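Local coordinates for protein putative lipase (Bacteroides thetaiotaomicron VPI-5482, PDB 3BZW) that probably hydrolyses ester bonds of lipids as a GDSL-like lipase/acylhydrolase of the SGNH hydrolase clan, possibly with lysophospholipase activity, at residues T167-S172 and I214-V219; T220-M225 and Q248-R253. All blocks are in the same frame, centred on the assembly; numbering follows the deposited sequence.

Overall arrangement
Both contacts are buried, and helix 216-219 and the chain just after it tie them together: contact 1 sets the start of that helix against the loop leaving strand 162-166, and contact 2 lays the loop that follows it on helix 245-258. Their centres are about 8 Å apart; the centre of contact 1 lies about 10 Å from that of the chain, against about 15 Å for contact 2. Phe216 CZ lies 3.4 Å from Met251 O, so the two contacts touch directly. Contact 1, at the edge of the parallel sheet, is mainly polar, centred on a threonine hydroxyl; contact 2 combines one arginine-carbonyl bond with selenomethionine packing. Both also touch the second subunit.

Contact 1. Residues T167-S172 and I214-V219; sequences TPLHRS and IDFNAV
Ile214 begins the contact through its backbone: Thr167 N donates a weak hydrogen bond to Ile214 O at 3.3 Å, continuing the pairing one residue beyond the end of strand 162-166. Asp215, the centre of an inverse gamma turn, swings the chain from strand into helix 216-219. Asp215 OD1 accepts from Thr167 OG1 at 2.8 Å through the anti lone pair, while OD2 forms a salt bridge with Lys203 of helix 195-210.

Phe216 packs its ring carbon CD2 3.6 Å from Leu169 CD2, the two side chains lying side by side and pointing the same way. Phe95 adds an edge-to-face contact to this ring, and Met251 of helix 245-258 touches both side chains.

Asn217 N completes the grip on the threonine: it donates to Thr167 OG1 at 2.9 Å, with a nearly straight N-H...O angle of 173°. That hydroxyl therefore both donates and accepts, placed for the task by a chi1 of 51° that sets OG1 between its own N and carbonyl carbon. A valine in place of Thr167 would probably leave Asn217 N and Asp215 OD1 without their shared mate and the first turn of the helix less firmly fixed to the loop. Farther along, Asn217 O lies at the edge of the His170 ring, in its plane, and accepts a weak bond from His170 ND1 at 3.3 Å. A water joins the same carbonyl to the backbone, accepting from His170 N at 2.9 Å and donating to Asn217 O. Asn207 of the second subunit packs against Asn217.

The contact joins the loops that leave the C-terminal ends of two neighbouring parallel strands, 162-166 and the outermost 213-214, in a family member with the alpha/beta architecture of SGNH hydrolases.

Contact 2. Residues T220-M225 and Q248-R253; sequences TGMNPM and QERMAR
Arg250 and the selenomethionine Met222 slide past each other in opposite directions, the arginine reaching from helix 245-258 toward the loop as Met222 reaches back to the helix. With CG anti to the backbone N and the chain extended from CG to NE, Arg250 carries its guanidinium group past the selenium to the carbonyl of Thr220. Arg250 NE donates to Thr220 O at 2.8 Å. The donor stands almost in line with the carbonyl bond (C=O...N angle 172°), but the oxygen is well out of the guanidinium plane. The N-H...O angle is only 135°, so the bond is short yet bent. Gly221 O sits over one face of the same group, 3.9 Å from Arg250 NH2. The remaining nitrogens have partners elsewhere: NH1 is bonded to Tyr232 OH, and NH2 to Lys161 O of the second subunit.

Alongside the arginine, Met222 SE lies 3.9 Å from Arg250 CG, and Met222 CG is 4.0 Å from Arg250 CD, which puts the aliphatic part of the arginine against the selenomethionine. Met222 meets Met251 differently: the two selenomethionine chains cross at about a right angle, Met222 SE resting 3.9 Å from Met251 CG. Thr220 CG2 comes within 4.3 Å of Met251 CG. The hydroxyl of Thr220 turns back to the preceding helix, where it is bonded to Phe216 O, and also accepts a weak bond from Met222 N.

Gly221 is the first residue after helix 216-219 to leave helical geometry, with a positive phi. A virtual CB there would fall too close to Arg250 NH2, so the glycine suits both the turn and the guanidinium beside it. This is loop-on-helix packing within the alpha/beta SGNH hydrolase fold, in which the loop after helix 216-219 lies on the last helix of the chain, 245-258.

Contact 1. Residues T167-S172 and I214-V219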
loop_
_atom_site.group_PDB
_atom_site.type_symbol
_atom_site.label_atom_id
_atom_site.label_comp_id
_atom_site.label_asym_id
_atom_site.label_seq_id
_atom_site.Cartn_x
_atom_site.Cartn_y
_atom_site.Cartn_z
ATOM N N THR A 167 -26.600 13.290 -6.132
ATOM C CA THR A 167 -26.427 12.150 -5.246
ATOM C C THR A 167 -27.310 12.310 -4.009
ATOM O O THR A 167 -27.587 13.426 -3.566
ATOM C CB THR A 167 -24.955 11.987 -4.789
ATOM O OG1 THR A 167 -24.462 13.231 -4.279
ATOM C CG2 THR A 167 -24.082 11.529 -5.954
ATOM N N PRO A 168 -27.768 11.187 -3.439
ATOM C CA PRO A 168 -28.624 11.175 -2.248
ATOM C C PRO A 168 -27.938 11.835 -1.049
ATOM O O PRO A 168 -26.710 11.800 -0.929
ATOM C CB PRO A 168 -28.871 9.686 -2.017
ATOM C CG PRO A 168 -28.770 9.098 -3.404
ATOM C CD PRO A 168 -27.573 9.826 -3.965
ATOM N N LEU A 169 -28.735 12.431 -0.169
ATOM C CA LEU A 169 -28.210 13.102 1.022
ATOM C C LEU A 169 -27.911 12.110 2.139
ATOM O O LEU A 169 -28.463 11.013 2.156
ATOM C CB LEU A 169 -29.231 14.114 1.552
ATOM C CG LEU A 169 -29.753 15.176 0.584
ATOM C CD1 LEU A 169 -30.828 16.009 1.272
ATOM C CD2 LEU A 169 -28.599 16.049 0.120
ATOM N N HIS A 170 -27.034 12.500 3.064
ATOM C CA HIS A 170 -26.732 11.649 4.208
ATOM C C HIS A 170 -28.073 11.514 4.921
ATOM O O HIS A 170 -28.923 12.399 4.821
ATOM C CB HIS A 170 -25.689 12.299 5.126
ATOM C CG HIS A 170 -24.274 12.026 4.711
ATOM N ND1 HIS A 170 -23.669 12.668 3.653
ATOM C CD2 HIS A 170 -23.368 11.134 5.179
ATOM C CE1 HIS A 170 -22.451 12.184 3.484
ATOM N NE2 HIS A 170 -22.243 11.252 4.396
ATOM N N ARG A 171 -28.262 10.418 5.643
ATOM C CA ARG A 171 -29.542 10.174 6.292
ATOM C C ARG A 171 -29.417 9.480 7.633
ATOM O O ARG A 171 -28.508 8.682 7.841
ATOM C CB ARG A 171 -30.395 9.305 5.372
ATOM C CG ARG A 171 -29.644 8.077 4.865
ATOM C CD ARG A 171 -30.537 7.184 4.027
ATOM N NE ARG A 171 -31.539 6.529 4.855
ATOM C CZ ARG A 171 -32.718 6.114 4.411
ATOM N NH1 ARG A 171 -33.050 6.286 3.137
ATOM N NH2 ARG A 171 -33.567 5.531 5.244
ATOM N N SER A 172 -30.348 9.772 8.536
ATOM C CA SER A 172 -30.339 9.140 9.844
ATOM C C SER A 172 -31.663 8.412 10.076
ATOM O O SER A 172 -32.406 8.147 9.129
ATOM C CB SER A 172 -30.074 10.169 10.948
ATOM O OG SER A 172 -29.896 9.518 12.197
ATOM N N ILE A 214 -23.782 16.231 -9.711
ATOM C CA ILE A 214 -23.459 17.162 -8.642
ATOM C C ILE A 214 -23.494 16.292 -7.385
ATOM O O ILE A 214 -24.524 15.704 -7.059
ATOM C CB ILE A 214 -24.503 18.300 -8.543
ATOM C CG1 ILE A 214 -24.388 19.203 -9.777
ATOM C CG2 ILE A 214 -24.286 19.114 -7.267
ATOM C CD1 ILE A 214 -25.344 20.372 -9.775
ATOM N N ASP A 215 -22.359 16.189 -6.701
ATOM C CA ASP A 215 -22.266 15.353 -5.511
ATOM C C ASP A 215 -22.902 16.028 -4.302
ATOM O O ASP A 215 -22.218 16.424 -3.354
ATOM C CB ASP A 215 -20.799 15.013 -5.232
ATOM C CG ASP A 215 -20.640 13.860 -4.252
ATOM O OD1 ASP A 215 -21.658 13.234 -3.885
ATOM O OD2 ASP A 215 -19.493 13.575 -3.854
ATOM N N PHE A 216 -24.224 16.140 -4.361
ATOM C CA PHE A 216 -25.041 16.757 -3.326
ATOM C C PHE A 216 -24.744 16.169 -1.948
ATOM O O PHE A 216 -24.733 16.885 -0.943
ATOM C CB PHE A 216 -26.518 16.556 -3.682
ATOM C CG PHE A 216 -27.355 17.796 -3.545
ATOM C CD1 PHE A 216 -26.869 19.034 -3.961
ATOM C CD2 PHE A 216 -28.650 17.722 -3.037
ATOM C CE1 PHE A 216 -27.656 20.176 -3.875
ATOM C CE2 PHE A 216 -29.447 18.861 -2.946
ATOM C CZ PHE A 216 -28.950 20.090 -3.366
ATOM N N ASN A 217 -24.504 14.861 -1.916
ATOM C CA ASN A 217 -24.197 14.144 -0.683
ATOM C C ASN A 217 -23.098 14.855 0.099
ATOM O O ASN A 217 -23.145 14.930 1.330
ATOM C CB ASN A 217 -23.761 12.718 -1.021
ATOM C CG ASN A 217 -23.442 11.893 0.211
ATOM O OD1 ASN A 217 -22.288 11.799 0.626
ATOM N ND2 ASN A 217 -24.471 11.294 0.807
ATOM N N ALA A 218 -22.114 15.389 -0.614
ATOM C CA ALA A 218 -21.021 16.090 0.044
ATOM C C ALA A 218 -21.173 17.614 0.087
ATOM O O ALA A 218 -21.054 18.213 1.151
ATOM C CB ALA A 218 -19.694 15.730 -0.622
ATOM N N VAL A 219 -21.446 18.239 -1.059
ATOM C CA VAL A 219 -21.529 19.700 -1.106
ATOM C C VAL A 219 -22.586 20.418 -0.274
ATOM O O VAL A 219 -22.394 21.587 0.071
ATOM C CB VAL A 219 -21.601 20.215 -2.563
ATOM C CG1 VAL A 219 -20.331 19.806 -3.306
ATOM C CG2 VAL A 219 -22.837 19.673 -3.267
HETATM O O HOH W 1 -25.834 15.120 2.544
#

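Contact 2. Residues T220-M225 and Q248-R253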
loop_
_atom_site.group_PDB
_atom_site.type_symbol
_atom_site.label_atom_id
_atom_site.label_comp_id
_atom_site.label_asym_id
_atom_site.label_seq_id
_atom_site.Cartn_x
_atom_site.Cartn_y
_atom_site.Cartn_z
ATOM N N THR A 220 -23.688 19.751 0.062
ATOM C CA THR A 220 -24.712 20.398 0.887
ATOM C C THR A 220 -24.153 20.595 2.297
ATOM O O THR A 220 -24.575 21.494 3.030
ATOM C CB THR A 220 -26.001 19.548 1.001
ATOM O OG1 THR A 220 -25.692 18.286 1.605
ATOM C CG2 THR A 220 -26.612 19.314 -0.372
ATOM N N GLY A 221 -23.202 19.743 2.670
ATOM C CA GLY A 221 -22.597 19.830 3.987
ATOM C C GLY A 221 -23.579 19.463 5.088
ATOM O O GLY A 221 -23.375 19.802 6.249
HETATM N N MSE A 222 -24.647 18.765 4.723
HETATM C CA MSE A 222 -25.670 18.370 5.689
HETATM C C MSE A 222 -25.585 16.891 6.069
HETATM O O MSE A 222 -25.853 16.017 5.245
HETATM C CB MSE A 222 -27.064 18.687 5.124
HETATM C CG MSE A 222 -27.389 20.177 5.059
HETATM SE SE MSE A 222 -28.874 20.625 3.873
HETATM C CE MSE A 222 -30.078 19.174 4.332
ATOM N N ASN A 223 -25.229 16.617 7.323
ATOM C CA ASN A 223 -25.115 15.240 7.808
ATOM C C ASN A 223 -25.929 15.046 9.087
ATOM O O ASN A 223 -25.504 15.456 10.169
ATOM C CB ASN A 223 -23.646 14.905 8.089
ATOM C CG ASN A 223 -23.421 13.429 8.368
ATOM O OD1 ASN A 223 -24.366 12.678 8.629
ATOM N ND2 ASN A 223 -22.162 13.007 8.324
ATOM N N PRO A 224 -27.107 14.404 8.983
ATOM C CA PRO A 224 -27.949 14.175 10.161
ATOM C C PRO A 224 -27.316 13.242 11.202
ATOM O O PRO A 224 -27.838 13.098 12.307
ATOM C CB PRO A 224 -29.242 13.619 9.557
ATOM C CG PRO A 224 -28.751 12.864 8.362
ATOM C CD PRO A 224 -27.708 13.804 7.778
HETATM N N MSE A 225 -26.196 12.614 10.849
HETATM C CA MSE A 225 -25.511 11.731 11.785
HETATM C C MSE A 225 -24.794 12.570 12.841
HETATM O O MSE A 225 -24.352 12.053 13.862
HETATM C CB MSE A 225 -24.520 10.820 11.049
HETATM C CG MSE A 225 -25.181 9.750 10.193
HETATM SE SE MSE A 225 -26.408 8.582 11.169
HETATM C CE MSE A 225 -25.096 7.448 12.033
ATOM N N GLN A 248 -33.935 22.491 3.198
ATOM C CA GLN A 248 -34.303 22.668 1.794
ATOM C C GLN A 248 -33.687 23.957 1.249
ATOM O O GLN A 248 -33.304 24.026 0.080
ATOM C CB GLN A 248 -35.828 22.735 1.652
ATOM C CG GLN A 248 -36.559 21.414 1.868
ATOM C CD GLN A 248 -36.396 20.443 0.705
ATOM O OE1 GLN A 248 -36.026 20.834 -0.401
ATOM N NE2 GLN A 248 -36.690 19.172 0.952
ATOM N N GLU A 249 -33.595 24.977 2.098
ATOM C CA GLU A 249 -33.027 26.247 1.674
ATOM C C GLU A 249 -31.508 26.143 1.513
ATOM O O GLU A 249 -30.937 26.728 0.593
ATOM C CB GLU A 249 -33.405 27.359 2.665
ATOM C CG GLU A 249 -32.804 28.718 2.319
ATOM C CD GLU A 249 -33.602 29.891 2.877
ATOM O OE1 GLU A 249 -34.190 29.759 3.971
ATOM O OE2 GLU A 249 -33.628 30.957 2.220
ATOM N N ARG A 250 -30.849 25.401 2.399
ATOM C CA ARG A 250 -29.403 25.237 2.279
ATOM C C ARG A 250 -29.140 24.428 1.006
ATOM O O ARG A 250 -28.197 24.705 0.261
ATOM C CB ARG A 250 -28.832 24.522 3.512
ATOM C CG ARG A 250 -27.345 24.191 3.393
ATOM C CD ARG A 250 -26.655 24.074 4.745
ATOM N NE ARG A 250 -25.240 23.736 4.580
ATOM C CZ ARG A 250 -24.307 23.912 5.510
ATOM N NH1 ARG A 250 -24.624 24.430 6.693
ATOM N NH2 ARG A 250 -23.049 23.575 5.251
HETATM N N MSE A 251 -29.993 23.441 0.751
HETATM C CA MSE A 251 -29.879 22.612 -0.450
HETATM C C MSE A 251 -30.020 23.476 -1.703
HETATM O O MSE A 251 -29.210 23.393 -2.629
HETATM C CB MSE A 251 -30.978 21.545 -0.462
HETATM C CG MSE A 251 -30.738 20.377 0.480
HETATM SE SE MSE A 251 -32.365 19.364 0.809
HETATM C CE MSE A 251 -32.833 18.966 -1.019
ATOM N N ALA A 252 -31.059 24.306 -1.720
ATOM C CA ALA A 252 -31.329 25.184 -2.856
ATOM C C ALA A 252 -30.198 26.174 -3.092
ATOM O O ALA A 252 -29.770 26.390 -4.231
ATOM C CB ALA A 252 -32.647 25.933 -2.637
ATOM N N ARG A 253 -29.699 26.774 -2.017
ATOM C CA ARG A 253 -28.618 27.740 -2.152
ATOM C C ARG A 253 -27.357 27.044 -2.668
ATOM O O ARG A 253 -26.584 27.618 -3.442
ATOM C CB ARG A 253 -28.333 28.411 -0.808
ATOM C CG ARG A 253 -27.694 29.773 -0.955
ATOM C CD ARG A 253 -28.703 30.788 -1.460
ATOM N NE ARG A 253 -28.039 31.941 -2.055
ATOM C CZ ARG A 253 -28.676 33.004 -2.535
ATOM N NH1 ARG A 253 -30.002 33.066 -2.484
ATOM N NH2 ARG A 253 -27.985 34.000 -3.077
#